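Local coordinates for isocitrate dehydrogenase [NAD] subunit 1, mitochondrial (Saccharomyces cerevisiae, PDB 3BLX), which catalyses, within a hetero-octamer, the NAD-dependent oxidative decarboxylation of isocitrate to 2-oxoglutarate in the citric acid cycle and also binds mitochondrial mRNA leaders, at residues Ala258-Phe269 against Leu293-His301. Residues are numbered along the deposited sequence; the frame is centred on the assembly and turned at random.
Sequences AGANFGRDYAVF and LSSTLMLNH
Ser294 OG takes the backbone N-H of Gly259 at 3.0 Å, with an N-H...O angle of 155°, and also hydrogen-bonds to the carbonyl of Ala290 one turn earlier in the helix, so this buried hydroxyl ties the strand to the helix. With its oxygen beside the backbone N (chi1 -69°), Ser294 turns that hydroxyl to the strand. Next to it, Ala258 CB sits 3.8 Å from Leu293 CB, and the CD1 branch of Leu297 reaches across to Ala258 CB and, more distantly, Ala260 CB. The two strands, 258-262 and 267-269, form an antiparallel hairpin within the large mixed sheet of the isocitrate/isopropylmalate dehydrogenase fold, and helix 289-302 lies against one side of it. Phe269, on the second strand, buries more surface here than any other residue: one face of its ring lies over Met298, with Met298 CA over the ring centre, 3.5 Å above its plane, and Met298 CB making a CH-pi contact 3.7 Å from the centroid. Leu297 CB comes up to Phe269 CD1 at 3.6 Å, and Phe269 CZ meets His301 CB at 3.8 Å. Cutting Phe269 back to an alanine is likely to open a gap over Met298 and deprive Leu297 and His301 of their shared neighbour. Toward the hairpin turn, His301 reaches out with CG anti to its backbone N (chi1 -161°), bringing CD2 to the edge of the Phe262 ring, 3.7 Å from CE2, while His301 CE1 touches Ala267 CB.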
ATOM      1  N   ALA E 258     -35.724   8.645  10.141  1.00 30.26           N
ATOM      2  CA  ALA E 258     -34.318   8.524  10.565  1.00 23.60           C
ATOM      3  C   ALA E 258     -33.436   8.029   9.411  1.00 28.84           C
ATOM      4  O   ALA E 258     -33.910   7.380   8.490  1.00 26.71           O
ATOM      5  CB  ALA E 258     -34.190   7.606  11.776  1.00 14.39           C
ATOM      6  N   GLY E 259     -32.152   8.335   9.463  1.00 23.66           N
ATOM      7  CA  GLY E 259     -31.268   7.915   8.410  1.00 18.37           C
ATOM      8  C   GLY E 259     -29.842   7.734   8.881  1.00 24.51           C
ATOM      9  O   GLY E 259     -29.428   8.317   9.901  1.00 18.28           O
ATOM     10  N   ALA E 260     -29.090   6.929   8.124  1.00 19.77           N
ATOM     11  CA  ALA E 260     -27.681   6.717   8.394  1.00 22.96           C
ATOM     12  C   ALA E 260     -26.938   6.431   7.115  1.00 20.69           C
ATOM     13  O   ALA E 260     -27.479   5.845   6.191  1.00 23.24           O
ATOM     14  CB  ALA E 260     -27.491   5.565   9.407  1.00 13.83           C
ATOM     15  N   ASN E 261     -25.684   6.835   7.077  1.00 19.67           N
ATOM     16  CA  ASN E 261     -24.819   6.524   5.962  1.00 21.98           C
ATOM     17  C   ASN E 261     -23.542   5.830   6.415  1.00 20.47           C
ATOM     18  O   ASN E 261     -22.815   6.350   7.259  1.00 22.25           O
ATOM     19  CB  ASN E 261     -24.508   7.803   5.225  1.00 19.55           C
ATOM     20  CG  ASN E 261     -25.736   8.412   4.628  1.00 34.02           C
ATOM     21  OD1 ASN E 261     -26.234   7.952   3.601  1.00 46.40           O
ATOM     22  ND2 ASN E 261     -26.244   9.450   5.268  1.00 39.48           N
ATOM     23  N   PHE E 262     -23.265   4.662   5.849  1.00 20.86           N
ATOM     24  CA  PHE E 262     -22.101   3.896   6.264  1.00 21.01           C
ATOM     25  C   PHE E 262     -21.075   3.651   5.194  1.00 25.37           C
ATOM     26  O   PHE E 262     -21.414   3.420   4.033  1.00 29.78           O
ATOM     27  CB  PHE E 262     -22.543   2.569   6.777  1.00 14.78           C
ATOM     28  CG  PHE E 262     -23.437   2.654   7.973  1.00 23.38           C
ATOM     29  CD1 PHE E 262     -24.801   2.715   7.815  1.00 21.10           C
ATOM     30  CD2 PHE E 262     -22.914   2.634   9.259  1.00 15.96           C
ATOM     31  CE1 PHE E 262     -25.639   2.745   8.920  1.00 23.35           C
ATOM     32  CE2 PHE E 262     -23.729   2.669  10.355  1.00 19.54           C
ATOM     33  CZ  PHE E 262     -25.103   2.714  10.190  1.00 15.67           C
ATOM     34  N   GLY E 263     -19.814   3.713   5.610  1.00 25.93           N
ATOM     35  CA  GLY E 263     -18.690   3.203   4.847  1.00 19.40           C
ATOM     36  C   GLY E 263     -17.998   2.144   5.688  1.00 24.74           C
ATOM     37  O   GLY E 263     -18.466   1.791   6.758  1.00 31.74           O
ATOM     38  N   ARG E 264     -16.876   1.623   5.227  1.00 35.69           N
ATOM     39  CA  ARG E 264     -16.176   0.655   6.041  1.00 27.74           C
ATOM     40  C   ARG E 264     -15.654   1.277   7.337  1.00 30.35           C
ATOM     41  O   ARG E 264     -15.809   0.704   8.403  1.00 28.31           O
ATOM     42  CB  ARG E 264     -15.044   0.011   5.243  1.00 26.73           C
ATOM     43  CG  ARG E 264     -14.332  -1.067   6.042  1.00 39.34           C
ATOM     44  CD  ARG E 264     -13.084  -1.574   5.347  1.00 33.71           C
ATOM     45  NE  ARG E 264     -12.228  -2.310   6.292  1.00 88.27           N
ATOM     46  CZ  ARG E 264     -12.457  -3.557   6.744  1.00 84.06           C
ATOM     47  NH1 ARG E 264     -13.534  -4.259   6.340  1.00 50.10           N
ATOM     48  NH2 ARG E 264     -11.599  -4.117   7.607  1.00 50.72           N
ATOM     49  N   ASP E 265     -15.061   2.459   7.233  1.00 26.59           N
ATOM     50  CA  ASP E 265     -14.424   3.105   8.374  1.00 27.28           C
ATOM     51  C   ASP E 265     -15.188   4.289   8.958  1.00 26.62           C
ATOM     52  O   ASP E 265     -14.822   4.798  10.006  1.00 20.58           O
ATOM     53  CB  ASP E 265     -13.025   3.597   7.974  1.00 36.48           C
ATOM     54  CG  ASP E 265     -12.102   2.453   7.528  1.00 60.99           C
ATOM     55  OD1 ASP E 265     -12.109   1.391   8.198  1.00 58.02           O
ATOM     56  OD2 ASP E 265     -11.361   2.625   6.518  1.00 37.41           O
ATOM     57  N   TYR E 266     -16.225   4.739   8.265  1.00 25.50           N
ATOM     58  CA  TYR E 266     -16.912   5.966   8.645  1.00 23.63           C
ATOM     59  C   TYR E 266     -18.421   5.787   8.726  1.00 22.73           C
ATOM     60  O   TYR E 266     -18.993   4.916   8.065  1.00 27.80           O
ATOM     61  CB  TYR E 266     -16.578   7.088   7.663  1.00 17.68           C
ATOM     62  CG  TYR E 266     -15.103   7.280   7.449  1.00 15.16           C
ATOM     63  CD1 TYR E 266     -14.491   6.802   6.310  1.00 19.72           C
ATOM     64  CD2 TYR E 266     -14.317   7.896   8.401  1.00 23.94           C
ATOM     65  CE1 TYR E 266     -13.147   6.940   6.104  1.00 17.22           C
ATOM     66  CE2 TYR E 266     -12.957   8.043   8.217  1.00 24.68           C
ATOM     67  CZ  TYR E 266     -12.375   7.557   7.061  1.00 33.22           C
ATOM     68  OH  TYR E 266     -11.011   7.696   6.857  1.00 36.49           O
ATOM     69  N   ALA E 267     -19.066   6.586   9.560  1.00 18.35           N
ATOM     70  CA  ALA E 267     -20.517   6.576   9.613  1.00 16.30           C
ATOM     71  C   ALA E 267     -20.967   8.009   9.804  1.00 21.05           C
ATOM     72  O   ALA E 267     -20.373   8.770  10.566  1.00 22.64           O
ATOM     73  CB  ALA E 267     -21.005   5.700  10.730  1.00 14.96           C
ATOM     74  N   VAL E 268     -22.013   8.387   9.101  1.00 18.28           N
ATOM     75  CA  VAL E 268     -22.534   9.735   9.221  1.00 23.59           C
ATOM     76  C   VAL E 268     -24.045   9.643   9.345  1.00 22.65           C
ATOM     77  O   VAL E 268     -24.710   9.058   8.490  1.00 19.77           O
ATOM     78  CB  VAL E 268     -22.182  10.576   7.973  1.00 27.26           C
ATOM     79  CG1 VAL E 268     -22.981  11.866   7.959  1.00 23.50           C
ATOM     80  CG2 VAL E 268     -20.689  10.853   7.896  1.00 17.01           C
ATOM     81  N   PHE E 269     -24.586  10.213  10.414  1.00 18.47           N
ATOM     82  CA  PHE E 269     -26.018  10.102  10.689  1.00 17.97           C
ATOM     83  C   PHE E 269     -26.754  11.370  10.321  1.00 21.53           C
ATOM     84  O   PHE E 269     -26.236  12.460  10.521  1.00 18.76           O
ATOM     85  CB  PHE E 269     -26.246   9.710  12.148  1.00 18.92           C
ATOM     86  CG  PHE E 269     -25.675   8.367  12.477  1.00 18.16           C
ATOM     87  CD1 PHE E 269     -26.459   7.231  12.416  1.00 20.84           C
ATOM     88  CD2 PHE E 269     -24.329   8.233  12.741  1.00 20.76           C
ATOM     89  CE1 PHE E 269     -25.922   5.999  12.680  1.00 19.49           C
ATOM     90  CE2 PHE E 269     -23.777   7.002  13.007  1.00 22.05           C
ATOM     91  CZ  PHE E 269     -24.587   5.876  12.981  1.00 23.82           C
ATOM     92  N   LEU E 293     -34.025  11.116  16.058  1.00 26.41           N
ATOM     93  CA  LEU E 293     -34.014   9.682  15.849  1.00 34.67           C
ATOM     94  C   LEU E 293     -32.726   9.212  15.156  1.00 35.45           C
ATOM     95  O   LEU E 293     -32.194   8.143  15.453  1.00 29.29           O
ATOM     96  CB  LEU E 293     -35.244   9.253  15.049  1.00 32.31           C
ATOM     97  CG  LEU E 293     -36.544   9.421  15.830  1.00 34.91           C
ATOM     98  CD1 LEU E 293     -37.728   8.883  15.054  1.00 22.21           C
ATOM     99  CD2 LEU E 293     -36.422   8.727  17.168  1.00 19.74           C
ATOM    100  N   SER E 294     -32.230  10.009  14.224  1.00 28.34           N
ATOM    101  CA  SER E 294     -30.972   9.694  13.585  1.00 32.55           C
ATOM    102  C   SER E 294     -29.899   9.755  14.650  1.00 28.46           C
ATOM    103  O   SER E 294     -28.986   8.951  14.659  1.00 23.93           O
ATOM    104  CB  SER E 294     -30.670  10.705  12.474  1.00 29.31           C
ATOM    105  OG  SER E 294     -31.571  10.531  11.400  1.00 26.28           O
ATOM    106  N   SER E 295     -30.054  10.716  15.545  1.00 21.25           N
ATOM    107  CA  SER E 295     -29.173  10.899  16.682  1.00 26.03           C
ATOM    108  C   SER E 295     -29.078   9.635  17.508  1.00 31.46           C
ATOM    109  O   SER E 295     -28.017   9.331  18.058  1.00 29.74           O
ATOM    110  CB  SER E 295     -29.723  12.015  17.581  1.00 23.50           C
ATOM    111  OG  SER E 295     -28.713  12.573  18.356  1.00 39.15           O
ATOM    112  N   THR E 296     -30.194   8.917  17.635  1.00 24.42           N
ATOM    113  CA  THR E 296     -30.199   7.727  18.457  1.00 27.76           C
ATOM    114  C   THR E 296     -29.584   6.548  17.720  1.00 33.88           C
ATOM    115  O   THR E 296     -28.944   5.712  18.345  1.00 35.16           O
ATOM    116  CB  THR E 296     -31.591   7.395  19.027  1.00 34.33           C
ATOM    117  OG1 THR E 296     -32.416   6.828  18.012  1.00 28.62           O
ATOM    118  CG2 THR E 296     -32.230   8.639  19.577  1.00 29.58           C
ATOM    119  N   LEU E 297     -29.751   6.487  16.397  1.00 33.95           N
ATOM    120  CA  LEU E 297     -29.019   5.507  15.587  1.00 22.43           C
ATOM    121  C   LEU E 297     -27.527   5.654  15.839  1.00 22.65           C
ATOM    122  O   LEU E 297     -26.813   4.671  15.964  1.00 35.85           O
ATOM    123  CB  LEU E 297     -29.302   5.687  14.104  1.00 22.00           C
ATOM    124  CG  LEU E 297     -30.693   5.272  13.632  1.00 29.99           C
ATOM    125  CD1 LEU E 297     -30.836   5.401  12.113  1.00 22.51           C
ATOM    126  CD2 LEU E 297     -30.954   3.852  14.046  1.00 27.30           C
ATOM    127  N   MET E 298     -27.066   6.890  15.916  1.00 17.96           N
ATOM    128  CA  MET E 298     -25.671   7.183  16.215  1.00 25.98           C
ATOM    129  C   MET E 298     -25.276   6.691  17.611  1.00 33.12           C
ATOM    130  O   MET E 298     -24.216   6.111  17.790  1.00 31.99           O
ATOM    131  CB  MET E 298     -25.374   8.676  16.056  1.00 16.91           C
ATOM    132  CG  MET E 298     -23.934   9.000  16.244  1.00 15.41           C
ATOM    133  SD  MET E 298     -23.642  10.755  16.392  1.00 36.79           S
ATOM    134  CE  MET E 298     -24.494  11.093  17.946  1.00 30.70           C
ATOM    135  N   LEU E 299     -26.134   6.915  18.598  1.00 37.38           N
ATOM    136  CA  LEU E 299     -25.872   6.444  19.951  1.00 31.72           C
ATOM    137  C   LEU E 299     -25.706   4.916  19.975  1.00 32.71           C
ATOM    138  O   LEU E 299     -24.733   4.404  20.532  1.00 27.11           O
ATOM    139  CB  LEU E 299     -26.989   6.892  20.899  1.00 28.86           C
ATOM    140  CG  LEU E 299     -27.026   8.393  21.224  1.00 38.57           C
ATOM    141  CD1 LEU E 299     -28.259   8.734  22.021  1.00 32.65           C
ATOM    142  CD2 LEU E 299     -25.774   8.869  21.952  1.00 23.52           C
ATOM    143  N   ASN E 300     -26.654   4.204  19.372  1.00 21.24           N
ATOM    144  CA  ASN E 300     -26.567   2.758  19.209  1.00 33.84           C
ATOM    145  C   ASN E 300     -25.207   2.333  18.662  1.00 37.55           C
ATOM    146  O   ASN E 300     -24.551   1.449  19.194  1.00 39.60           O
ATOM    147  CB  ASN E 300     -27.650   2.252  18.253  1.00 29.31           C
ATOM    148  CG  ASN E 300     -29.035   2.184  18.903  1.00 45.12           C
ATOM    149  OD1 ASN E 300     -29.175   2.235  20.129  1.00 41.06           O
ATOM    150  ND2 ASN E 300     -30.063   2.054  18.075  1.00 38.96           N
ATOM    151  N   HIS E 301     -24.793   2.986  17.591  1.00 27.46           N
ATOM    152  CA  HIS E 301     -23.545   2.680  16.938  1.00 25.67           C
ATOM    153  C   HIS E 301     -22.322   2.929  17.828  1.00 34.63           C
ATOM    154  O   HIS E 301     -21.327   2.207  17.765  1.00 30.04           O
ATOM    155  CB  HIS E 301     -23.428   3.536  15.689  1.00 18.88           C
ATOM    156  CG  HIS E 301     -22.439   3.020  14.701  1.00 27.74           C
ATOM    157  ND1 HIS E 301     -21.191   3.580  14.542  1.00 19.61           N
ATOM    158  CD2 HIS E 301     -22.518   2.001  13.804  1.00 22.35           C
ATOM    159  CE1 HIS E 301     -20.531   2.926  13.600  1.00 23.22           C
ATOM    160  NE2 HIS E 301     -21.320   1.973  13.125  1.00 29.86           N
TER